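Local coordinates for protein VPX (Simian immunodeficiency virus, PDB 4CC9) that redirects the host CUL4A-DDB1 E3 ubiquitin ligase, through its receptor DCAF-1, to degrade the restriction factor SAMHD1, and helps the virus infect non-dividing cells, at residues 29-40 / 72-83. Numbering follows the deposited sequence.
Sequences FDWLDRTVEEIN and SYTKYRYLCLIQ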
ATOM      1  N   PHE B  29     -16.397  -7.219  18.666  1.00 22.63           N
ATOM      2  CA  PHE B  29     -15.673  -7.398  19.930  1.00 23.05           C
ATOM      3  C   PHE B  29     -14.700  -8.562  19.863  1.00 22.71           C
ATOM      4  O   PHE B  29     -13.579  -8.451  20.350  1.00 29.27           O
ATOM      5  CB  PHE B  29     -16.619  -7.555  21.134  1.00 11.43           C
ATOM      6  CG  PHE B  29     -17.209  -6.261  21.612  1.00 19.41           C
ATOM      7  CD1 PHE B  29     -16.412  -5.303  22.253  1.00 22.37           C
ATOM      8  CD2 PHE B  29     -18.560  -6.002  21.450  1.00 25.78           C
ATOM      9  CE1 PHE B  29     -16.955  -4.100  22.709  1.00 17.29           C
ATOM     10  CE2 PHE B  29     -19.114  -4.801  21.905  1.00 29.72           C
ATOM     11  CZ  PHE B  29     -18.308  -3.849  22.533  1.00 26.60           C
ATOM     12  N   ASP B  30     -15.112  -9.669  19.249  1.00 21.98           N
ATOM     13  CA  ASP B  30     -14.216 -10.823  19.111  1.00 28.34           C
ATOM     14  C   ASP B  30     -13.050 -10.517  18.173  1.00 21.83           C
ATOM     15  O   ASP B  30     -11.927 -10.965  18.409  1.00 25.64           O
ATOM     16  CB  ASP B  30     -14.967 -12.085  18.649  1.00 32.86           C
ATOM     17  CG  ASP B  30     -15.905 -12.627  19.719  1.00 55.30           C
ATOM     18  OD1 ASP B  30     -15.729 -12.272  20.906  1.00 63.12           O
ATOM     19  OD2 ASP B  30     -16.820 -13.407  19.379  1.00 67.08           O
ATOM     20  N   TRP B  31     -13.314  -9.759  17.112  1.00 15.32           N
ATOM     21  CA  TRP B  31     -12.233  -9.308  16.236  1.00 21.26           C
ATOM     22  C   TRP B  31     -11.199  -8.528  17.046  1.00 22.02           C
ATOM     23  O   TRP B  31      -9.996  -8.725  16.876  1.00 16.35           O
ATOM     24  CB  TRP B  31     -12.748  -8.418  15.097  1.00 20.19           C
ATOM     25  CG  TRP B  31     -11.619  -7.660  14.428  1.00 28.00           C
ATOM     26  CD1 TRP B  31     -10.744  -8.150  13.503  1.00 22.68           C
ATOM     27  CD2 TRP B  31     -11.223  -6.295  14.672  1.00 23.66           C
ATOM     28  NE1 TRP B  31      -9.841  -7.171  13.143  1.00 22.80           N
ATOM     29  CE2 TRP B  31     -10.114  -6.026  13.841  1.00 21.73           C
ATOM     30  CE3 TRP B  31     -11.707  -5.280  15.494  1.00 19.33           C
ATOM     31  CZ2 TRP B  31      -9.479  -4.783  13.819  1.00 22.76           C
ATOM     32  CZ3 TRP B  31     -11.071  -4.045  15.473  1.00 26.28           C
ATOM     33  CH2 TRP B  31      -9.965  -3.812  14.647  1.00 25.47           C
ATOM     34  N   LEU B  32     -11.666  -7.646  17.929  1.00 18.45           N
ATOM     35  CA  LEU B  32     -10.732  -6.806  18.669  1.00 18.16           C
ATOM     36  C   LEU B  32      -9.889  -7.641  19.614  1.00 24.61           C
ATOM     37  O   LEU B  32      -8.672  -7.476  19.649  1.00 17.91           O
ATOM     38  CB  LEU B  32     -11.441  -5.677  19.409  1.00 14.16           C
ATOM     39  CG  LEU B  32     -10.576  -4.882  20.402  1.00 18.03           C
ATOM     40  CD1 LEU B  32      -9.391  -4.202  19.716  1.00 11.12           C
ATOM     41  CD2 LEU B  32     -11.416  -3.847  21.162  1.00 13.00           C
ATOM     42  N   ASP B  33     -10.522  -8.561  20.342  1.00 26.91           N
ATOM     43  CA  ASP B  33      -9.802  -9.399  21.298  1.00 27.21           C
ATOM     44  C   ASP B  33      -8.805 -10.314  20.609  1.00 30.93           C
ATOM     45  O   ASP B  33      -7.645 -10.418  21.015  1.00 28.45           O
ATOM     46  CB  ASP B  33     -10.780 -10.237  22.113  1.00 31.43           C
ATOM     47  CG  ASP B  33     -11.501  -9.419  23.178  1.00 43.54           C
ATOM     48  OD1 ASP B  33     -10.847  -8.547  23.795  1.00 41.02           O
ATOM     49  OD2 ASP B  33     -12.716  -9.643  23.390  1.00 47.77           O
ATOM     50  N   ARG B  34      -9.260 -10.972  19.549  1.00 31.88           N
ATOM     51  CA  ARG B  34      -8.420 -11.919  18.839  1.00 23.90           C
ATOM     52  C   ARG B  34      -7.233 -11.229  18.169  1.00 25.38           C
ATOM     53  O   ARG B  34      -6.109 -11.731  18.258  1.00 22.38           O
ATOM     54  CB  ARG B  34      -9.251 -12.722  17.833  1.00 21.54           C
ATOM     55  CG  ARG B  34      -8.532 -13.924  17.250  1.00 32.14           C
ATOM     56  N   THR B  35      -7.461 -10.066  17.542  1.00 19.09           N
ATOM     57  CA  THR B  35      -6.388  -9.384  16.795  1.00 16.97           C
ATOM     58  C   THR B  35      -5.267  -8.815  17.684  1.00 23.79           C
ATOM     59  O   THR B  35      -4.088  -8.850  17.297  1.00 15.24           O
ATOM     60  CB  THR B  35      -6.936  -8.251  15.869  1.00 16.31           C
ATOM     61  OG1 THR B  35      -7.953  -8.771  15.002  1.00 15.83           O
ATOM     62  CG2 THR B  35      -5.821  -7.664  15.001  1.00  8.77           C
ATOM     63  N   VAL B  36      -5.617  -8.286  18.861  1.00 25.75           N
ATOM     64  CA  VAL B  36      -4.588  -7.729  19.749  1.00 20.81           C
ATOM     65  C   VAL B  36      -3.635  -8.836  20.205  1.00 26.83           C
ATOM     66  O   VAL B  36      -2.408  -8.643  20.241  1.00 23.55           O
ATOM     67  CB  VAL B  36      -5.168  -6.885  20.942  1.00 22.68           C
ATOM     68  CG1 VAL B  36      -6.341  -7.567  21.577  1.00 34.52           C
ATOM     69  CG2 VAL B  36      -4.101  -6.629  22.008  1.00 21.67           C
ATOM     70  N   GLU B  37      -4.191 -10.009  20.502  1.00 27.40           N
ATOM     71  CA  GLU B  37      -3.362 -11.138  20.924  1.00 34.47           C
ATOM     72  C   GLU B  37      -2.460 -11.596  19.787  1.00 34.02           C
ATOM     73  O   GLU B  37      -1.268 -11.849  19.989  1.00 32.02           O
ATOM     74  CB  GLU B  37      -4.220 -12.302  21.415  1.00 34.30           C
ATOM     75  CG  GLU B  37      -5.014 -11.987  22.659  1.00 52.71           C
ATOM     76  CD  GLU B  37      -5.331 -13.230  23.472  1.00 68.66           C
ATOM     77  OE1 GLU B  37      -4.990 -14.342  23.003  1.00 71.30           O
ATOM     78  OE2 GLU B  37      -5.914 -13.095  24.577  1.00 69.61           O
ATOM     79  N   GLU B  38      -3.028 -11.689  18.589  1.00 28.55           N
ATOM     80  CA  GLU B  38      -2.262 -12.129  17.431  1.00 21.43           C
ATOM     81  C   GLU B  38      -1.182 -11.125  17.014  1.00 27.26           C
ATOM     82  O   GLU B  38      -0.052 -11.525  16.708  1.00 29.81           O
ATOM     83  CB  GLU B  38      -3.187 -12.479  16.270  1.00 28.48           C
ATOM     84  CG  GLU B  38      -4.023 -13.737  16.512  1.00 45.67           C
ATOM     85  CD  GLU B  38      -4.875 -14.126  15.309  1.00 62.26           C
ATOM     86  OE1 GLU B  38      -4.836 -13.399  14.290  1.00 66.50           O
ATOM     87  OE2 GLU B  38      -5.580 -15.159  15.383  1.00 69.04           O
ATOM     88  N   ILE B  39      -1.493  -9.830  17.021  1.00 23.44           N
ATOM     89  CA  ILE B  39      -0.461  -8.863  16.646  1.00 23.07           C
ATOM     90  C   ILE B  39       0.725  -8.907  17.613  1.00 25.15           C
ATOM     91  O   ILE B  39       1.881  -8.802  17.186  1.00 27.44           O
ATOM     92  CB  ILE B  39      -1.011  -7.418  16.415  1.00  9.55           C
ATOM     93  CG1 ILE B  39      -0.022  -6.588  15.582  1.00 16.52           C
ATOM     94  CG2 ILE B  39      -1.316  -6.709  17.728  1.00  7.03           C
ATOM     95  CD1 ILE B  39      -0.607  -5.253  15.072  1.00  6.87           C
ATOM     96  N   ASN B  40       0.450  -9.102  18.902  1.00 24.21           N
ATOM     97  CA  ASN B  40       1.535  -9.211  19.882  1.00 24.35           C
ATOM     98  C   ASN B  40       2.450 -10.419  19.625  1.00 22.63           C
ATOM     99  O   ASN B  40       3.672 -10.288  19.614  1.00 25.70           O
ATOM    100  CB  ASN B  40       0.993  -9.206  21.325  1.00 16.55           C
ATOM    101  CG  ASN B  40       0.467  -7.845  21.745  1.00 19.86           C
ATOM    102  OD1 ASN B  40       0.816  -6.820  21.154  1.00 29.74           O
ATOM    103  ND2 ASN B  40      -0.364  -7.825  22.776  1.00 19.33           N
ATOM    104  N   SER B  72     -12.025  -1.681  25.903  1.00 20.69           N
ATOM    105  CA  SER B  72     -12.131  -1.869  24.454  1.00 21.33           C
ATOM    106  C   SER B  72     -11.533  -0.693  23.678  1.00 24.32           C
ATOM    107  O   SER B  72     -10.731  -0.881  22.751  1.00 21.29           O
ATOM    108  CB  SER B  72     -13.586  -2.071  24.044  1.00 26.33           C
ATOM    109  OG  SER B  72     -14.008  -3.379  24.376  1.00 36.63           O
ATOM    110  N   TYR B  73     -11.915   0.524  24.054  1.00 17.13           N
ATOM    111  CA  TYR B  73     -11.337   1.696  23.415  1.00 15.20           C
ATOM    112  C   TYR B  73      -9.816   1.704  23.610  1.00 21.77           C
ATOM    113  O   TYR B  73      -9.057   1.942  22.656  1.00 20.44           O
ATOM    114  CB  TYR B  73     -11.982   2.980  23.935  1.00 18.66           C
ATOM    115  CG  TYR B  73     -11.465   4.202  23.230  1.00 20.97           C
ATOM    116  CD1 TYR B  73     -11.977   4.588  21.996  1.00 25.03           C
ATOM    117  CD2 TYR B  73     -10.451   4.958  23.782  1.00 23.14           C
ATOM    118  CE1 TYR B  73     -11.482   5.704  21.335  1.00 25.44           C
ATOM    119  CE2 TYR B  73      -9.947   6.069  23.128  1.00 25.07           C
ATOM    120  CZ  TYR B  73     -10.462   6.433  21.911  1.00 24.78           C
ATOM    121  OH  TYR B  73      -9.953   7.538  21.277  1.00 24.78           O
ATOM    122  N   THR B  74      -9.376   1.399  24.832  1.00 17.23           N
ATOM    123  CA  THR B  74      -7.952   1.415  25.162  1.00 11.00           C
ATOM    124  C   THR B  74      -7.188   0.413  24.296  1.00 17.29           C
ATOM    125  O   THR B  74      -6.142   0.738  23.717  1.00 15.04           O
ATOM    126  CB  THR B  74      -7.728   1.077  26.653  1.00 15.54           C
ATOM    127  OG1 THR B  74      -8.374   2.064  27.470  1.00 16.20           O
ATOM    128  CG2 THR B  74      -6.253   1.043  26.988  1.00  5.65           C
ATOM    129  N   LYS B  75      -7.714  -0.802  24.186  1.00 17.32           N
ATOM    130  CA  LYS B  75      -7.069  -1.803  23.344  1.00 18.08           C
ATOM    131  C   LYS B  75      -7.007  -1.348  21.891  1.00 24.01           C
ATOM    132  O   LYS B  75      -6.025  -1.621  21.193  1.00 16.23           O
ATOM    133  CB  LYS B  75      -7.795  -3.134  23.434  1.00 16.94           C
ATOM    134  CG  LYS B  75      -7.603  -3.841  24.755  1.00 19.77           C
ATOM    135  CD  LYS B  75      -8.602  -4.973  24.853  1.00 24.66           C
ATOM    136  CE  LYS B  75      -7.936  -6.300  24.714  1.00 30.31           C
ATOM    137  NZ  LYS B  75      -8.972  -7.350  24.636  1.00 36.63           N
ATOM    138  N   TYR B  76      -8.037  -0.627  21.446  1.00 19.29           N
ATOM    139  CA  TYR B  76      -8.106  -0.214  20.051  1.00 10.59           C
ATOM    140  C   TYR B  76      -7.070   0.862  19.697  1.00 21.84           C
ATOM    141  O   TYR B  76      -6.402   0.764  18.650  1.00 17.50           O
ATOM    142  CB  TYR B  76      -9.519   0.247  19.706  1.00 10.35           C
ATOM    143  CG  TYR B  76      -9.680   0.693  18.271  1.00 13.13           C
ATOM    144  CD1 TYR B  76      -9.913  -0.227  17.260  1.00 13.69           C
ATOM    145  CD2 TYR B  76      -9.600   2.040  17.929  1.00 12.66           C
ATOM    146  CE1 TYR B  76     -10.060   0.186  15.941  1.00 26.66           C
ATOM    147  CE2 TYR B  76      -9.747   2.461  16.614  1.00 18.59           C
ATOM    148  CZ  TYR B  76      -9.980   1.536  15.627  1.00 26.44           C
ATOM    149  OH  TYR B  76     -10.127   1.963  14.323  1.00 29.41           O
ATOM    150  N   ARG B  77      -6.925   1.887  20.549  1.00 20.00           N
ATOM    151  CA  ARG B  77      -5.864   2.881  20.317  1.00 19.11           C
ATOM    152  C   ARG B  77      -4.489   2.206  20.315  1.00 19.36           C
ATOM    153  O   ARG B  77      -3.602   2.573  19.540  1.00 22.02           O
ATOM    154  CB  ARG B  77      -5.890   4.018  21.349  1.00 12.82           C
ATOM    155  CG  ARG B  77      -7.194   4.831  21.348  1.00 24.21           C
ATOM    156  CD  ARG B  77      -7.452   5.494  19.995  1.00 23.26           C
ATOM    157  NE  ARG B  77      -6.335   6.357  19.633  1.00 26.21           N
ATOM    158  CZ  ARG B  77      -6.256   7.657  19.911  1.00 32.76           C
ATOM    159  NH1 ARG B  77      -7.251   8.274  20.547  1.00 26.58           N
ATOM    160  NH2 ARG B  77      -5.170   8.349  19.550  1.00 37.32           N
ATOM    161  N   TYR B  78      -4.319   1.202  21.165  1.00 12.85           N
ATOM    162  CA  TYR B  78      -3.043   0.509  21.228  1.00 18.69           C
ATOM    163  C   TYR B  78      -2.783  -0.282  19.934  1.00 17.62           C
ATOM    164  O   TYR B  78      -1.682  -0.236  19.384  1.00 19.11           O
ATOM    165  CB  TYR B  78      -2.985  -0.410  22.462  1.00 12.88           C
ATOM    166  CG  TYR B  78      -1.878  -1.441  22.390  1.00 12.72           C
ATOM    167  CD1 TYR B  78      -0.570  -1.103  22.714  1.00 19.60           C
ATOM    168  CD2 TYR B  78      -2.141  -2.750  22.002  1.00  7.01           C
ATOM    169  CE1 TYR B  78       0.456  -2.047  22.657  1.00 21.63           C
ATOM    170  CE2 TYR B  78      -1.125  -3.697  21.942  1.00 16.59           C
ATOM    171  CZ  TYR B  78       0.170  -3.329  22.268  1.00 20.72           C
ATOM    172  OH  TYR B  78       1.185  -4.241  22.212  1.00 20.92           O
ATOM    173  N   LEU B  79      -3.792  -1.013  19.463  1.00 15.56           N
ATOM    174  CA  LEU B  79      -3.661  -1.800  18.234  1.00 18.86           C
ATOM    175  C   LEU B  79      -3.258  -0.913  17.054  1.00 18.78           C
ATOM    176  O   LEU B  79      -2.354  -1.270  16.292  1.00 17.24           O
ATOM    177  CB  LEU B  79      -4.968  -2.555  17.921  1.00 16.65           C
ATOM    178  CG  LEU B  79      -5.022  -3.397  16.645  1.00 18.83           C
ATOM    179  CD1 LEU B  79      -3.962  -4.480  16.663  1.00 19.57           C
ATOM    180  CD2 LEU B  79      -6.397  -4.016  16.448  1.00 17.61           C
ATOM    181  N   CYS B  80      -3.903   0.245  16.911  1.00 18.64           N
ATOM    182  CA  CYS B  80      -3.594   1.120  15.777  1.00 18.71           C
ATOM    183  C   CYS B  80      -2.126   1.559  15.783  1.00 21.70           C
ATOM    184  O   CYS B  80      -1.492   1.633  14.724  1.00 27.11           O
ATOM    185  CB  CYS B  80      -4.557   2.319  15.710  1.00 13.08           C
ATOM    186  SG  CYS B  80      -6.314   1.862  15.326  1.00 26.76           S
ATOM    187  N   LEU B  81      -1.574   1.808  16.970  1.00 18.09           N
ATOM    188  CA  LEU B  81      -0.152   2.175  17.083  1.00 24.95           C
ATOM    189  C   LEU B  81       0.784   1.034  16.686  1.00 24.35           C
ATOM    190  O   LEU B  81       1.792   1.265  16.010  1.00 19.53           O
ATOM    191  CB  LEU B  81       0.186   2.627  18.501  1.00 25.93           C
ATOM    192  CG  LEU B  81      -0.352   3.995  18.909  1.00 24.65           C
ATOM    193  CD1 LEU B  81      -0.168   4.198  20.401  1.00 17.36           C
ATOM    194  CD2 LEU B  81       0.342   5.115  18.112  1.00 20.86           C
ATOM    195  N   ILE B  82       0.462  -0.190  17.108  1.00 14.79           N
ATOM    196  CA  ILE B  82       1.302  -1.332  16.755  1.00 14.24           C
ATOM    197  C   ILE B  82       1.179  -1.663  15.266  1.00 25.46           C
ATOM    198  O   ILE B  82       2.181  -2.036  14.629  1.00 19.92           O
ATOM    199  CB  ILE B  82       1.004  -2.578  17.606  1.00 21.16           C
ATOM    200  CG1 ILE B  82       1.151  -2.238  19.095  1.00 26.90           C
ATOM    201  CG2 ILE B  82       1.972  -3.702  17.261  1.00 17.77           C
ATOM    202  CD1 ILE B  82       2.525  -1.644  19.446  1.00 17.68           C
ATOM    203  N   GLN B  83      -0.027  -1.508  14.703  1.00 21.29           N
ATOM    204  CA  GLN B  83      -0.207  -1.769  13.273  1.00 17.24           C
ATOM    205  C   GLN B  83       0.683  -0.803  12.483  1.00 19.42           C
ATOM    206  O   GLN B  83       1.282  -1.198  11.481  1.00 16.51           O
ATOM    207  CB  GLN B  83      -1.679  -1.650  12.839  1.00 16.69           C
ATOM    208  CG  GLN B  83      -2.654  -2.677  13.449  1.00 17.06           C
ATOM    209  CD  GLN B  83      -2.744  -3.999  12.678  1.00 20.25           C
ATOM    210  OE1 GLN B  83      -1.773  -4.462  12.069  1.00 14.29           O
ATOM    211  NE2 GLN B  83      -3.914  -4.627  12.736  1.00 22.62           N
TER
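Leu79 sits at the middle of this helix pair, its two methyls split between neighbours on 29-40. CD1 lies 3.6 Å from Ile39 CG2, while CD2 reaches Thr35 CG2 and, obliquely, the Trp31 indole, 4.0 Å from its CH2. With CG anti to the backbone N (chi1 178°), the Leu79 branch is carried between Ile39 and Trp31. Nearer the start of both segments, Leu32 lays its CD2 3.4 Å from the carbonyl O of Ser72, and its CD1 packs near Lys75 CB. Further along, Ile39 CD1 fits between Ile82 CG2 and the amide of Gln83, 3.3 Å from OE1; that amide oxygen is hydrogen-bonded to an aromatic side chain of another protein chain. Phe29 meets Ser72 edge-on, the hydroxyl lying in the plane of the ring.

One hydrogen bond ties the side chains across the interface: Tyr78 OH donates to Asn40 OD1 at 2.8 Å, with the hydroxyl tilted 26° from the carbonyl plane. Ile82 CG1, from its own helix, covers one face of the Tyr78 ring, Val36 CG2 touches its edge, and Trp56 of helix 49-66 meets it edge-to-face. Toward the start of the segments, Lys75 bends at chi3, laying CE 3.7 Å from Val36 CG1 and bringing its ammonium close to Asp33, where a salt bridge is modelled too short for its detail to be trusted.

The axes of the two segments cross at 42° and come within 10.4 Å; apolar side chains fill the middle and the polar pairs lie toward the margins. Together with helix 49-66, helices 25-43 and 71-91 make up the three-helix fold of the Vpr/Vpx family, fastened beyond this contact by the zinc site of His46, His89, Cys94 and Cys96.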